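Side-chain contacts in outer membrane lipoprotein carrier protein LolA (Thermus thermophilus, PDB 2YZY), which probably binds the acyl chains of lipoproteins and carries them, as LolA-type carriers do, although its own function has not been characterised: residues E10-V15 with V115-E120; A42-L47 with F53-L58; K152-P157 with V176-T181. One frame throughout, in Å; residues are numbered along the deposited sequence.

Overall arrangement
Interaction 2 is the most intimate of the three: neighbouring strands 39-47 and 52-59 pair through backbone hydrogen bonds, with apolar side chains, two phenylalanines among them, on one face and R43, Y45, R54 and E56 on the other. Interactions 1 and 3 are looser and rest on side chains alone. In interaction 1, aliphatic tips of helix 7-18 meet strand 116-125 in a partly buried contact; in interaction 3, a surface contact, charges and a flat stack span the splayed end of hairpin 156-163/169-180. These two adjoin, V15 of the helix packing on the P155-P157 turn, whereas interaction 2 stands about 23 Å from interaction 1 and 15 Å from interaction 3, centre to centre.

Interaction 1. Residues E10-V15 with V115-E120; sequences EILDRV and VDLRLE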
loop_
_atom_site.group_PDB
_atom_site.type_symbol
_atom_site.label_atom_id
_atom_site.label_comp_id
_atom_site.label_asym_id
_atom_site.label_seq_id
_atom_site.Cartn_x
_atom_site.Cartn_y
_atom_site.Cartn_z
ATOM N N GLU A 10 -6.002 5.428 17.890
ATOM C CA GLU A 10 -5.881 4.186 18.643
ATOM C C GLU A 10 -5.895 2.984 17.708
ATOM O O GLU A 10 -5.130 2.035 17.882
ATOM C CB GLU A 10 -7.027 4.055 19.647
ATOM C CG GLU A 10 -7.057 2.714 20.363
ATOM C CD GLU A 10 -8.224 2.585 21.321
ATOM O OE1 GLU A 10 -9.382 2.731 20.875
ATOM O OE2 GLU A 10 -7.983 2.333 22.520
ATOM N N ILE A 11 -6.782 3.029 16.719
ATOM C CA ILE A 11 -6.904 1.946 15.754
ATOM C C ILE A 11 -5.640 1.831 14.913
ATOM O O ILE A 11 -5.120 0.732 14.705
ATOM C CB ILE A 11 -8.122 2.174 14.835
ATOM C CG1 ILE A 11 -9.405 2.104 15.668
ATOM C CG2 ILE A 11 -8.140 1.145 13.717
ATOM C CD1 ILE A 11 -10.663 2.422 14.896
ATOM N N LEU A 12 -5.145 2.966 14.433
ATOM C CA LEU A 12 -3.935 2.973 13.625
ATOM C C LEU A 12 -2.768 2.426 14.439
ATOM O O LEU A 12 -1.919 1.710 13.912
ATOM C CB LEU A 12 -3.622 4.391 13.138
ATOM C CG LEU A 12 -4.641 5.010 12.177
ATOM C CD1 LEU A 12 -4.173 6.397 11.760
ATOM C CD2 LEU A 12 -4.805 4.115 10.955
ATOM N N ASP A 13 -2.733 2.758 15.728
ATOM C CA ASP A 13 -1.664 2.276 16.597
ATOM C C ASP A 13 -1.721 0.757 16.712
ATOM O O ASP A 13 -0.687 0.093 16.728
ATOM C CB ASP A 13 -1.768 2.904 17.993
ATOM C CG ASP A 13 -1.563 4.407 17.975
ATOM O OD1 ASP A 13 -0.625 4.873 17.295
ATOM O OD2 ASP A 13 -2.333 5.125 18.651
ATOM N N ARG A 14 -2.932 0.213 16.793
ATOM C CA ARG A 14 -3.120 -1.230 16.892
ATOM C C ARG A 14 -2.620 -1.911 15.621
ATOM O O ARG A 14 -2.013 -2.982 15.672
ATOM C CB ARG A 14 -4.599 -1.567 17.100
ATOM C CG ARG A 14 -5.167 -1.122 18.440
ATOM C CD ARG A 14 -6.647 -1.467 18.544
ATOM N NE ARG A 14 -7.207 -1.109 19.845
ATOM C CZ ARG A 14 -6.835 -1.660 20.997
ATOM N NH1 ARG A 14 -5.900 -2.601 21.016
ATOM N NH2 ARG A 14 -7.396 -1.267 22.132
ATOM N N VAL A 15 -2.885 -1.281 14.482
ATOM C CA VAL A 15 -2.459 -1.818 13.198
ATOM C C VAL A 15 -0.937 -1.873 13.128
ATOM O O VAL A 15 -0.364 -2.899 12.766
ATOM C CB VAL A 15 -2.979 -0.951 12.029
ATOM C CG1 VAL A 15 -2.372 -1.426 10.710
ATOM C CG2 VAL A 15 -4.499 -1.030 11.965
ATOM N N VAL A 115 -3.808 12.748 6.505
ATOM C CA VAL A 115 -5.236 13.035 6.512
ATOM C C VAL A 115 -5.777 13.026 7.936
ATOM O O VAL A 115 -5.388 12.191 8.753
ATOM C CB VAL A 115 -6.020 11.994 5.682
ATOM C CG1 VAL A 115 -7.509 12.309 5.718
ATOM C CG2 VAL A 115 -5.515 11.987 4.250
ATOM N N ASP A 116 -6.672 13.964 8.230
ATOM C CA ASP A 116 -7.273 14.054 9.554
ATOM C C ASP A 116 -8.339 12.970 9.667
ATOM O O ASP A 116 -9.535 13.246 9.572
ATOM C CB ASP A 116 -7.899 15.436 9.757
ATOM C CG ASP A 116 -8.442 15.630 11.158
ATOM O OD1 ASP A 116 -9.381 14.901 11.541
ATOM O OD2 ASP A 116 -7.929 16.512 11.880
ATOM N N LEU A 117 -7.892 11.734 9.863
ATOM C CA LEU A 117 -8.796 10.597 9.973
ATOM C C LEU A 117 -9.579 10.562 11.276
ATOM O O LEU A 117 -9.056 10.880 12.345
ATOM C CB LEU A 117 -8.018 9.289 9.816
ATOM C CG LEU A 117 -7.440 8.999 8.430
ATOM C CD1 LEU A 117 -6.604 7.729 8.482
ATOM C CD2 LEU A 117 -8.572 8.855 7.424
ATOM N N ARG A 118 -10.841 10.163 11.168
ATOM C CA ARG A 118 -11.737 10.058 12.311
ATOM C C ARG A 118 -12.529 8.761 12.174
ATOM O O ARG A 118 -12.864 8.347 11.063
ATOM C CB ARG A 118 -12.710 11.236 12.332
ATOM C CG ARG A 118 -12.052 12.606 12.329
ATOM C CD ARG A 118 -11.386 12.914 13.657
ATOM N NE ARG A 118 -10.812 14.257 13.672
ATOM C CZ ARG A 118 -11.513 15.373 13.490
ATOM N NH1 ARG A 118 -12.821 15.314 13.279
ATOM N NH2 ARG A 118 -10.904 16.551 13.515
ATOM N N LEU A 119 -12.824 8.119 13.298
ATOM C CA LEU A 119 -13.595 6.884 13.273
ATOM C C LEU A 119 -15.072 7.204 13.079
ATOM O O LEU A 119 -15.677 7.893 13.903
ATOM C CB LEU A 119 -13.412 6.108 14.580
ATOM C CG LEU A 119 -14.309 4.879 14.752
ATOM C CD1 LEU A 119 -13.977 3.840 13.683
ATOM C CD2 LEU A 119 -14.114 4.292 16.143
ATOM N N GLU A 120 -15.656 6.716 11.989
ATOM C CA GLU A 120 -17.070 6.969 11.744
ATOM C C GLU A 120 -17.922 5.867 12.358
ATOM O O GLU A 120 -19.015 6.121 12.865
ATOM C CB GLU A 120 -17.368 7.057 10.247
ATOM C CG GLU A 120 -18.785 7.536 9.972
ATOM C CD GLU A 120 -19.161 7.472 8.513
ATOM O OE1 GLU A 120 -19.330 6.350 7.996
ATOM O OE2 GLU A 120 -19.282 8.545 7.885
#
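I11 lays the end of its longer branch against the isopropyl tip of L119, CD1 meeting L119 CD1 at 3.8 Å and L119 CD2 at 4.1 Å, so a single methyl bears on both prongs of the leucine. The two side chains cross at about a right angle. In I11 the longer branch lies beside the backbone N (chi1 -65°) and runs straight on to CD1, which carries that methyl off the helix to the strand. L119 reaches back with CG anti to its backbone N (chi1 173°). Next to I11 on the helix, L12 extends toward L117, two residues before L119 on the strand, but their CD1 atoms stop at 4.3 Å, a lighter touch. Strand alternation aims L117 and L119 at the helix, while R118 between them turns elsewhere and holds D116 in a salt bridge, NE to OD1 at 2.6 Å. D116 is itself the centre of an inverse gamma turn, in which L117 N bonds to V115 O at 2.8 Å as the chain enters strand 116-125.

The helix stands well off the strand: the CA atoms of I11 and L119 are 8.7 Å apart, and the meeting is one of side-chain ends, burying about 120 Å² in all. Much of the apolar surroundings comes from neighbouring strands. I11 and L119 both also touch W131 and L133 of strand 128-136, and I11 reaches I150 of strand 145-151, so I11 is buried among several strands. L117 packs on L148, and E120 at the far end pairs with K132. This is a helix packed by I11 and L12 against antiparallel strands, consistent with the helix-covered open barrel of the LolA fold.

Interaction 2. Residues A42-L47 with F53-L58; sequences ARVYAL and FRVEFL
A42, V44 and A46 share one face of the strand pair with F53, V55 and F57. A42 CB touches both V55 CG1 and F57 CD1, 4.0 Å from each, and A46 CB meets the edge of the F53 ring at CD1, 3.8 Å away. With CG anti to the backbone N (chi1 -164°), F53 swings its ring toward the partner strand and A46. Cut back to an alanine, F53 would probably leave the A46 methyl without its ring edge and open a gap against I70. These residues belong to strands 39-47 and 52-59, an antiparallel hairpin of the LolA-like sheet. R43 pairs with E56 and Y45 with R54 as hydrogen-bonded pairs, R43 N to E56 O at 2.8 Å. On the opposite face Y45 crosses E56 at a slant, CE2 to CD 3.8 Å, ring and carboxylate planes 38° apart. The E56 carboxylate is held by R54, whose NE reaches OE2 at 2.8 Å from the anti side, somewhat out of its plane, and by R190. Its OE1 accepts from two waters, one bridging to R43 NH1 and the other to Y45 OH. Farther along, L58 CD1 sits over one face of the R43 guanidinium, 3.6 Å from NH1.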
loop_
_atom_site.group_PDB
_atom_site.type_symbol
_atom_site.label_atom_id
_atom_site.label_comp_id
_atom_site.label_asym_id
_atom_site.label_seq_id
_atom_site.Cartn_x
_atom_site.Cartn_y
_atom_site.Cartn_z
ATOM N N ALA A 42 -1.132 -5.263 -7.769
ATOM C CA ALA A 42 0.245 -5.336 -7.315
ATOM C C ALA A 42 0.401 -6.237 -6.104
ATOM O O ALA A 42 -0.561 -6.521 -5.394
ATOM C CB ALA A 42 0.742 -3.938 -6.973
ATOM N N ARG A 43 1.623 -6.709 -5.888
ATOM C CA ARG A 43 1.913 -7.518 -4.714
ATOM C C ARG A 43 2.746 -6.610 -3.820
ATOM O O ARG A 43 3.576 -5.842 -4.304
ATOM C CB ARG A 43 2.708 -8.774 -5.073
ATOM C CG ARG A 43 1.916 -9.833 -5.833
ATOM C CD ARG A 43 2.705 -11.137 -5.887
ATOM N NE ARG A 43 1.991 -12.219 -6.560
ATOM C CZ ARG A 43 2.110 -12.512 -7.852
ATOM N NH1 ARG A 43 2.921 -11.804 -8.631
ATOM N NH2 ARG A 43 1.431 -13.532 -8.360
ATOM N N VAL A 44 2.508 -6.688 -2.518
ATOM C CA VAL A 44 3.218 -5.852 -1.556
ATOM C C VAL A 44 3.953 -6.720 -0.535
ATOM O O VAL A 44 3.437 -7.744 -0.101
ATOM C CB VAL A 44 2.226 -4.919 -0.836
ATOM C CG1 VAL A 44 2.952 -4.049 0.160
ATOM C CG2 VAL A 44 1.481 -4.063 -1.864
ATOM N N TYR A 45 5.161 -6.298 -0.165
ATOM C CA TYR A 45 5.998 -7.031 0.781
ATOM C C TYR A 45 6.539 -6.096 1.841
ATOM O O TYR A 45 6.998 -4.997 1.532
ATOM C CB TYR A 45 7.174 -7.674 0.043
ATOM C CG TYR A 45 6.737 -8.662 -1.002
ATOM C CD1 TYR A 45 6.584 -10.010 -0.689
ATOM C CD2 TYR A 45 6.400 -8.236 -2.289
ATOM C CE1 TYR A 45 6.101 -10.913 -1.626
ATOM C CE2 TYR A 45 5.912 -9.129 -3.231
ATOM C CZ TYR A 45 5.765 -10.463 -2.892
ATOM O OH TYR A 45 5.260 -11.343 -3.820
ATOM N N ALA A 46 6.509 -6.547 3.090
ATOM C CA ALA A 46 6.997 -5.724 4.186
ATOM C C ALA A 46 7.870 -6.493 5.163
ATOM O O ALA A 46 7.521 -7.589 5.594
ATOM C CB ALA A 46 5.813 -5.114 4.942
ATOM N N LEU A 47 9.015 -5.904 5.493
ATOM C CA LEU A 47 9.945 -6.466 6.465
ATOM C C LEU A 47 10.181 -5.283 7.408
ATOM O O LEU A 47 11.189 -4.583 7.313
ATOM C CB LEU A 47 11.247 -6.900 5.780
ATOM C CG LEU A 47 12.286 -7.638 6.635
ATOM C CD1 LEU A 47 11.638 -8.803 7.368
ATOM C CD2 LEU A 47 13.414 -8.129 5.744
ATOM N N PHE A 53 10.361 -2.218 2.334
ATOM C CA PHE A 53 9.032 -2.364 1.747
ATOM C C PHE A 53 9.228 -2.529 0.238
ATOM O O PHE A 53 10.076 -1.864 -0.351
ATOM C CB PHE A 53 8.226 -1.094 2.034
ATOM C CG PHE A 53 6.746 -1.230 1.821
ATOM C CD1 PHE A 53 5.974 -2.004 2.680
ATOM C CD2 PHE A 53 6.114 -0.526 0.800
ATOM C CE1 PHE A 53 4.592 -2.071 2.529
ATOM C CE2 PHE A 53 4.732 -0.586 0.639
ATOM C CZ PHE A 53 3.970 -1.357 1.506
ATOM N N ARG A 54 8.461 -3.419 -0.387
ATOM C CA ARG A 54 8.579 -3.625 -1.829
ATOM C C ARG A 54 7.198 -3.782 -2.444
ATOM O O ARG A 54 6.349 -4.477 -1.898
ATOM C CB ARG A 54 9.424 -4.873 -2.139
ATOM C CG ARG A 54 9.676 -5.123 -3.639
ATOM C CD ARG A 54 10.575 -6.340 -3.847
ATOM N NE ARG A 54 10.769 -6.691 -5.256
ATOM C CZ ARG A 54 11.922 -6.577 -5.911
ATOM N NH1 ARG A 54 13.005 -6.109 -5.297
ATOM N NH2 ARG A 54 12.003 -6.968 -7.176
ATOM N N VAL A 55 6.974 -3.108 -3.566
ATOM C CA VAL A 55 5.698 -3.191 -4.266
ATOM C C VAL A 55 6.003 -3.633 -5.692
ATOM O O VAL A 55 6.860 -3.050 -6.362
ATOM C CB VAL A 55 4.979 -1.827 -4.291
ATOM C CG1 VAL A 55 3.649 -1.957 -5.034
ATOM C CG2 VAL A 55 4.757 -1.332 -2.860
ATOM N N GLU A 56 5.319 -4.681 -6.144
ATOM C CA GLU A 56 5.525 -5.223 -7.487
ATOM C C GLU A 56 4.237 -5.075 -8.280
ATOM O O GLU A 56 3.189 -5.569 -7.876
ATOM C CB GLU A 56 5.939 -6.695 -7.391
ATOM C CG GLU A 56 7.282 -6.871 -6.682
ATOM C CD GLU A 56 7.697 -8.316 -6.502
ATOM O OE1 GLU A 56 7.039 -9.214 -7.072
ATOM O OE2 GLU A 56 8.699 -8.550 -5.791
ATOM N N PHE A 57 4.323 -4.398 -9.419
ATOM C CA PHE A 57 3.145 -4.149 -10.238
ATOM C C PHE A 57 2.849 -5.196 -11.297
ATOM O O PHE A 57 3.752 -5.685 -11.983
ATOM C CB PHE A 57 3.277 -2.769 -10.879
ATOM C CG PHE A 57 3.383 -1.663 -9.876
ATOM C CD1 PHE A 57 2.238 -1.088 -9.334
ATOM C CD2 PHE A 57 4.627 -1.230 -9.429
ATOM C CE1 PHE A 57 2.333 -0.099 -8.359
ATOM C CE2 PHE A 57 4.732 -0.241 -8.452
ATOM C CZ PHE A 57 3.582 0.325 -7.917
ATOM N N LEU A 58 1.564 -5.526 -11.418
ATOM C CA LEU A 58 1.085 -6.511 -12.381
ATOM C C LEU A 58 0.151 -5.902 -13.435
ATOM O O LEU A 58 0.095 -6.377 -14.567
ATOM C CB LEU A 58 0.375 -7.647 -11.638
ATOM C CG LEU A 58 1.302 -8.481 -10.745
ATOM C CD1 LEU A 58 0.478 -9.376 -9.831
ATOM C CD2 LEU A 58 2.240 -9.309 -11.609
HETATM O O HOH W 1 4.822 -9.613 -8.685
HETATM O O HOH W 2 6.987 -11.662 -6.026
#

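Interaction 3. Residues K152-P157 with V176-T181; sequences KADPRP and VEFKRT
A salt bridge and a flat guanidinium-on-ring stack, set side by side at the surface, join the turn that leads into strand 156-163 to the end of strand 169-180. Backbone pairing plays no part between these segments: R156 and F178, nearest across them, have CA atoms 9.4 Å apart, and long side chains fill the distance. R180 approaches D154 from the opposite direction and takes it end-on with two nitrogens, NH2 to OD1 at 2.9 Å and NH1 to OD2 at 3.2 Å, each oxygen met on its syn side. The carboxylate and guanidinium planes are turned 45° from each other, and NH1 stands somewhat out of the carboxylate plane. N18, the last residue of helix 7-18, ties this pair to the helix: its ND2 also bonds D154 OD1 and P155 O, and its O accepts from R180 NH2.

The two strands form an antiparallel hairpin of the LolA-like fold, here splayed apart, and at V176 and E177 the second strand carries a classic beta bulge facing T26 on its other neighbour. Between the two strands R156 lies flat on one face of F178, planes 5° apart and centres 4.3 Å apart. Its CG sits between the backbone N and the carbonyl carbon (chi1 66°), and the extended chain from there brings CD over the middle of the ring, 3.6 Å from the centroid, in a CH-pi contact. The guanidinium beyond it is shifted toward the start of the phenylalanine side chain, where NH1 comes within 3.4 Å of F178 CB. D154 OD2 lies at the guanidinium edge, in plane with it, but at 3.8 Å from NE this salt bridge is long. L19 packs on F178 as well, and L151 on R156.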
loop_
_atom_site.group_PDB
_atom_site.type_symbol
_atom_site.label_atom_id
_atom_site.label_comp_id
_atom_site.label_asym_id
_atom_site.label_seq_id
_atom_site.Cartn_x
_atom_site.Cartn_y
_atom_site.Cartn_z
ATOM N N LYS A 152 -11.265 -5.533 12.113
ATOM C CA LYS A 152 -11.245 -5.482 13.577
ATOM C C LYS A 152 -10.555 -6.659 14.269
ATOM O O LYS A 152 -9.727 -6.455 15.156
ATOM C CB LYS A 152 -12.672 -5.351 14.124
ATOM C CG LYS A 152 -13.342 -4.019 13.813
ATOM C CD LYS A 152 -14.749 -3.939 14.401
ATOM C CE LYS A 152 -14.733 -3.982 15.921
ATOM N NZ LYS A 152 -16.111 -3.910 16.493
ATOM N N ALA A 153 -10.899 -7.878 13.865
ATOM C CA ALA A 153 -10.339 -9.089 14.471
ATOM C C ALA A 153 -8.821 -9.207 14.368
ATOM O O ALA A 153 -8.168 -9.715 15.280
ATOM C CB ALA A 153 -10.996 -10.317 13.859
ATOM N N ASP A 154 -8.268 -8.750 13.251
ATOM C CA ASP A 154 -6.828 -8.793 13.018
ATOM C C ASP A 154 -6.494 -7.461 12.354
ATOM O O ASP A 154 -6.371 -7.377 11.133
ATOM C CB ASP A 154 -6.486 -9.974 12.101
ATOM C CG ASP A 154 -4.997 -10.097 11.825
ATOM O OD1 ASP A 154 -4.193 -9.833 12.743
ATOM O OD2 ASP A 154 -4.632 -10.475 10.693
ATOM N N PRO A 155 -6.353 -6.398 13.164
ATOM C CA PRO A 155 -6.050 -5.030 12.731
ATOM C C PRO A 155 -5.079 -4.866 11.570
ATOM O O PRO A 155 -3.866 -4.979 11.734
ATOM C CB PRO A 155 -5.543 -4.373 14.008
ATOM C CG PRO A 155 -6.385 -5.031 15.049
ATOM C CD PRO A 155 -6.330 -6.483 14.638
ATOM N N ARG A 156 -5.639 -4.585 10.397
ATOM C CA ARG A 156 -4.865 -4.370 9.181
ATOM C C ARG A 156 -5.794 -3.718 8.161
ATOM O O ARG A 156 -7.015 -3.880 8.229
ATOM C CB ARG A 156 -4.317 -5.697 8.642
ATOM C CG ARG A 156 -5.357 -6.691 8.154
ATOM C CD ARG A 156 -4.708 -8.051 7.894
ATOM N NE ARG A 156 -5.647 -9.038 7.369
ATOM C CZ ARG A 156 -6.127 -9.040 6.127
ATOM N NH1 ARG A 156 -5.756 -8.103 5.264
ATOM N NH2 ARG A 156 -6.983 -9.981 5.748
ATOM N N PRO A 157 -5.230 -2.958 7.211
ATOM C CA PRO A 157 -6.032 -2.282 6.190
ATOM C C PRO A 157 -6.666 -3.240 5.194
ATOM O O PRO A 157 -6.050 -4.219 4.770
ATOM C CB PRO A 157 -5.029 -1.346 5.508
ATOM C CG PRO A 157 -3.902 -1.222 6.506
ATOM C CD PRO A 157 -3.809 -2.604 7.073
ATOM N N VAL A 176 -6.885 -7.545 -1.281
ATOM C CA VAL A 176 -7.625 -8.783 -1.529
ATOM C C VAL A 176 -7.015 -10.085 -1.033
ATOM O O VAL A 176 -7.712 -11.092 -0.929
ATOM C CB VAL A 176 -7.955 -8.926 -3.031
ATOM C CG1 VAL A 176 -8.858 -7.778 -3.471
ATOM C CG2 VAL A 176 -6.680 -8.927 -3.849
ATOM N N GLU A 177 -5.716 -10.074 -0.745
ATOM C CA GLU A 177 -5.023 -11.251 -0.217
ATOM C C GLU A 177 -4.002 -10.732 0.778
ATOM O O GLU A 177 -3.448 -9.648 0.592
ATOM C CB GLU A 177 -4.316 -12.044 -1.324
ATOM C CG GLU A 177 -5.269 -12.603 -2.378
ATOM C CD GLU A 177 -4.572 -13.443 -3.434
ATOM O OE1 GLU A 177 -3.520 -13.013 -3.950
ATOM O OE2 GLU A 177 -5.090 -14.531 -3.761
ATOM N N PHE A 178 -3.768 -11.502 1.834
ATOM C CA PHE A 178 -2.831 -11.114 2.886
ATOM C C PHE A 178 -2.272 -12.361 3.549
ATOM O O PHE A 178 -2.982 -13.353 3.720
ATOM C CB PHE A 178 -3.546 -10.272 3.949
ATOM C CG PHE A 178 -2.687 -9.940 5.144
ATOM C CD1 PHE A 178 -1.823 -8.851 5.118
ATOM C CD2 PHE A 178 -2.739 -10.729 6.294
ATOM C CE1 PHE A 178 -1.018 -8.545 6.221
ATOM C CE2 PHE A 178 -1.939 -10.434 7.400
ATOM C CZ PHE A 178 -1.078 -9.339 7.363
ATOM N N LYS A 179 -1.006 -12.297 3.939
ATOM C CA LYS A 179 -0.362 -13.428 4.585
ATOM C C LYS A 179 0.850 -12.990 5.391
ATOM O O LYS A 179 1.662 -12.196 4.918
ATOM C CB LYS A 179 0.074 -14.440 3.519
ATOM C CG LYS A 179 1.071 -15.487 3.988
ATOM C CD LYS A 179 1.582 -16.309 2.810
ATOM C CE LYS A 179 2.669 -17.283 3.239
ATOM N NZ LYS A 179 2.189 -18.227 4.282
ATOM N N ARG A 180 0.957 -13.483 6.620
ATOM C CA ARG A 180 2.122 -13.181 7.432
ATOM C C ARG A 180 3.147 -14.200 6.960
ATOM O O ARG A 180 2.801 -15.344 6.664
ATOM C CB ARG A 180 1.828 -13.361 8.925
ATOM C CG ARG A 180 0.991 -12.233 9.514
ATOM C CD ARG A 180 1.070 -12.214 11.031
ATOM N NE ARG A 180 0.449 -11.018 11.592
ATOM C CZ ARG A 180 -0.857 -10.771 11.573
ATOM N NH1 ARG A 180 -1.692 -11.641 11.022
ATOM N NH2 ARG A 180 -1.327 -9.649 12.101
ATOM N N THR A 181 4.406 -13.797 6.883
ATOM C CA THR A 181 5.421 -14.709 6.389
ATOM C C THR A 181 6.798 -14.307 6.894
ATOM O O THR A 181 6.926 -13.574 7.873
ATOM C CB THR A 181 5.408 -14.684 4.845
ATOM O OG1 THR A 181 6.370 -15.609 4.327
ATOM C CG2 THR A 181 5.723 -13.277 4.342
#